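Local coordinates for protein 2-keto-3-deoxy-D-arabinonate dehydratase (Sulfolobus solfataricus, PDB 2Q1C) that catalyses the metal-dependent dehydration of 2-dehydro-3-deoxy-D-arabinonate to 2,5-dioxopentanoate, a step in the pentose oxidation pathway that leads to 2-oxoglutarate, at residues Leu141-Leu146 with Asp164-Asp169. Sequence-based numbering, arbitrary orientation.
Sequences LPEPEL and DVSARD. With CA (calcium ion), chain B; 2KT (2-ketobutyric acid), chain C.
Three carboxylates from the two segments converge on one calcium ion: Glu143 OE2 and Asp164 OD2 approach to 3.2 Å of each other, a closeness between like charges that the shared cation accounts for. The metal lies 2.2 Å from Glu143 OE2, 2.4 Å from Glu145 OE1 and 2.3 Å from Asp164 OD2. Two oxygens of 2-ketobutyric acid, O3 and O, and a water that donates to Glu145 OE2 complete six ligands. Each glutamate, extended beyond CG, binds through a single oxygen; Glu145 OE2 stays 3.8 Å from the calcium and also hydrogen-bonds Thr253 and Gly255 N. With CG anti to the backbone N (chi1 169°), Asp164 brings OD2 to the metal, its carboxylate plane 80° from that of Glu145. The calcium occupies the magnesium site of this FAH-family enzyme, built where strands 144-150 and 156-164 pair antiparallel, with Lys182 also bound to Asp164 OD2. Asp164 N donates to Glu143 O, and Leu141 and Ser166 form a single antiparallel hydrogen-bonded bridge in which each N donates to the other's O at 3.0 Å, Ser166 N almost straight at 175°. The second oxygen of Glu143, OE1, forms a salt bridge with Arg89 and accepts from a water that in turn lies in the plane of the Arg168 guanidinium, 2.6 Å from NH1. Bends at chi2 and chi3 curl the Arg168 chain back, leaving NH1 4.1 Å from Leu141 CD1. A leucine in place of Arg168 would probably break the water-mediated link to Glu143 OE1, leaving that carboxylate with Arg89 but without this second positive charge nearby.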
loop_
_atom_site.group_PDB
_atom_site.type_symbol
_atom_site.label_atom_id
_atom_site.label_comp_id
_atom_site.label_asym_id
_atom_site.label_seq_id
_atom_site.Cartn_x
_atom_site.Cartn_y
_atom_site.Cartn_z
ATOM N N LEU A 141 -35.687 -13.178 15.841
ATOM C CA LEU A 141 -35.188 -13.435 17.192
ATOM C C LEU A 141 -33.663 -13.384 17.273
ATOM O O LEU A 141 -32.981 -13.722 16.303
ATOM C CB LEU A 141 -35.678 -14.797 17.702
ATOM C CG LEU A 141 -37.168 -15.003 17.996
ATOM C CD1 LEU A 141 -37.418 -16.447 18.404
ATOM C CD2 LEU A 141 -37.676 -14.048 19.073
ATOM N N PRO A 142 -33.124 -12.947 18.428
ATOM C CA PRO A 142 -31.688 -13.058 18.652
ATOM C C PRO A 142 -31.322 -14.448 19.171
ATOM O O PRO A 142 -32.071 -15.034 19.959
ATOM C CB PRO A 142 -31.418 -11.997 19.720
ATOM C CG PRO A 142 -32.693 -11.898 20.491
ATOM C CD PRO A 142 -33.815 -12.312 19.569
ATOM N N GLU A 143 -30.187 -14.973 18.723
ATOM C CA GLU A 143 -29.727 -16.279 19.181
ATOM C C GLU A 143 -28.401 -16.150 19.935
ATOM O O GLU A 143 -27.335 -16.063 19.319
ATOM C CB GLU A 143 -29.639 -17.270 18.015
ATOM C CG GLU A 143 -30.991 -17.563 17.353
ATOM C CD GLU A 143 -30.931 -18.655 16.290
ATOM O OE1 GLU A 143 -31.975 -18.927 15.659
ATOM O OE2 GLU A 143 -29.850 -19.246 16.079
ATOM N N PRO A 144 -28.473 -16.106 21.282
ATOM C CA PRO A 144 -27.304 -15.978 22.155
ATOM C C PRO A 144 -26.418 -17.217 22.093
ATOM O O PRO A 144 -26.871 -18.322 22.407
ATOM C CB PRO A 144 -27.922 -15.819 23.550
ATOM C CG PRO A 144 -29.267 -16.431 23.449
ATOM C CD PRO A 144 -29.729 -16.171 22.052
ATOM N N GLU A 145 -25.168 -17.033 21.678
ATOM C CA GLU A 145 -24.274 -18.164 21.430
ATOM C C GLU A 145 -22.838 -17.922 21.885
ATOM O O GLU A 145 -22.354 -16.788 21.878
ATOM C CB GLU A 145 -24.279 -18.530 19.944
ATOM C CG GLU A 145 -25.646 -18.914 19.400
ATOM C CD GLU A 145 -25.627 -19.314 17.939
ATOM O OE1 GLU A 145 -26.667 -19.138 17.269
ATOM O OE2 GLU A 145 -24.587 -19.815 17.458
ATOM N N LEU A 146 -22.173 -19.000 22.289
ATOM C CA LEU A 146 -20.736 -18.985 22.519
ATOM C C LEU A 146 -20.046 -19.160 21.174
ATOM O O LEU A 146 -20.379 -20.070 20.413
ATOM C CB LEU A 146 -20.322 -20.103 23.482
ATOM C CG LEU A 146 -18.827 -20.337 23.747
ATOM C CD1 LEU A 146 -18.197 -19.176 24.515
ATOM C CD2 LEU A 146 -18.629 -21.641 24.496
ATOM N N ASP A 164 -26.418 -14.455 16.758
ATOM C CA ASP A 164 -26.851 -14.899 15.440
ATOM C C ASP A 164 -28.301 -14.454 15.247
ATOM O O ASP A 164 -29.238 -15.146 15.651
ATOM C CB ASP A 164 -26.687 -16.423 15.310
ATOM C CG ASP A 164 -27.353 -16.997 14.060
ATOM O OD1 ASP A 164 -27.580 -16.260 13.078
ATOM O OD2 ASP A 164 -27.656 -18.206 14.066
ATOM N N VAL A 165 -28.476 -13.283 14.643
ATOM C CA VAL A 165 -29.805 -12.703 14.460
ATOM C C VAL A 165 -30.508 -13.430 13.315
ATOM O O VAL A 165 -30.014 -13.446 12.187
ATOM C CB VAL A 165 -29.730 -11.171 14.205
ATOM C CG1 VAL A 165 -31.113 -10.545 14.241
ATOM C CG2 VAL A 165 -28.825 -10.497 15.239
ATOM N N SER A 166 -31.652 -14.042 13.620
ATOM C CA SER A 166 -32.351 -14.917 12.671
ATOM C C SER A 166 -33.805 -14.501 12.436
ATOM O O SER A 166 -34.594 -14.412 13.382
ATOM C CB SER A 166 -32.310 -16.372 13.156
ATOM O OG SER A 166 -31.016 -16.741 13.603
ATOM N N ALA A 167 -34.151 -14.258 11.172
ATOM C CA ALA A 167 -35.528 -13.966 10.774
ATOM C C ALA A 167 -36.332 -15.265 10.749
ATOM O O ALA A 167 -36.582 -15.841 9.685
ATOM C CB ALA A 167 -35.560 -13.277 9.420
ATOM N N ARG A 168 -36.743 -15.702 11.939
ATOM C CA ARG A 168 -37.332 -17.026 12.162
ATOM C C ARG A 168 -38.584 -17.350 11.345
ATOM O O ARG A 168 -38.850 -18.519 11.058
ATOM C CB ARG A 168 -37.618 -17.229 13.650
ATOM C CG ARG A 168 -36.377 -17.434 14.512
ATOM C CD ARG A 168 -35.706 -18.774 14.235
ATOM N NE ARG A 168 -36.629 -19.892 14.406
ATOM C CZ ARG A 168 -36.918 -20.458 15.575
ATOM N NH1 ARG A 168 -36.354 -20.020 16.695
ATOM N NH2 ARG A 168 -37.779 -21.466 15.625
ATOM N N ASP A 169 -39.348 -16.323 10.980
ATOM C CA ASP A 169 -40.575 -16.528 10.210
ATOM C C ASP A 169 -40.306 -16.998 8.780
ATOM O O ASP A 169 -41.083 -17.777 8.225
ATOM C CB ASP A 169 -41.460 -15.273 10.227
ATOM C CG ASP A 169 -40.771 -14.050 9.644
ATOM O OD1 ASP A 169 -39.573 -13.826 9.937
ATOM O OD2 ASP A 169 -41.441 -13.302 8.898
HETATM CA CA CA B . -27.850 -20.079 15.463
HETATM C C4 2KT C . -30.552 -23.031 12.845
HETATM C C3 2KT C . -29.972 -23.608 13.832
HETATM C C2 2KT C . -29.453 -22.778 14.632
HETATM O O3 2KT C . -29.161 -21.652 14.244
HETATM C C 2KT C . -29.206 -23.118 15.906
HETATM O OXT 2KT C . -29.490 -24.265 16.320
HETATM O O 2KT C . -28.686 -22.272 16.671
HETATM O O HOH W 1 -34.525 -18.339 17.381
HETATM O O HOH W 2 -25.667 -21.183 15.279
#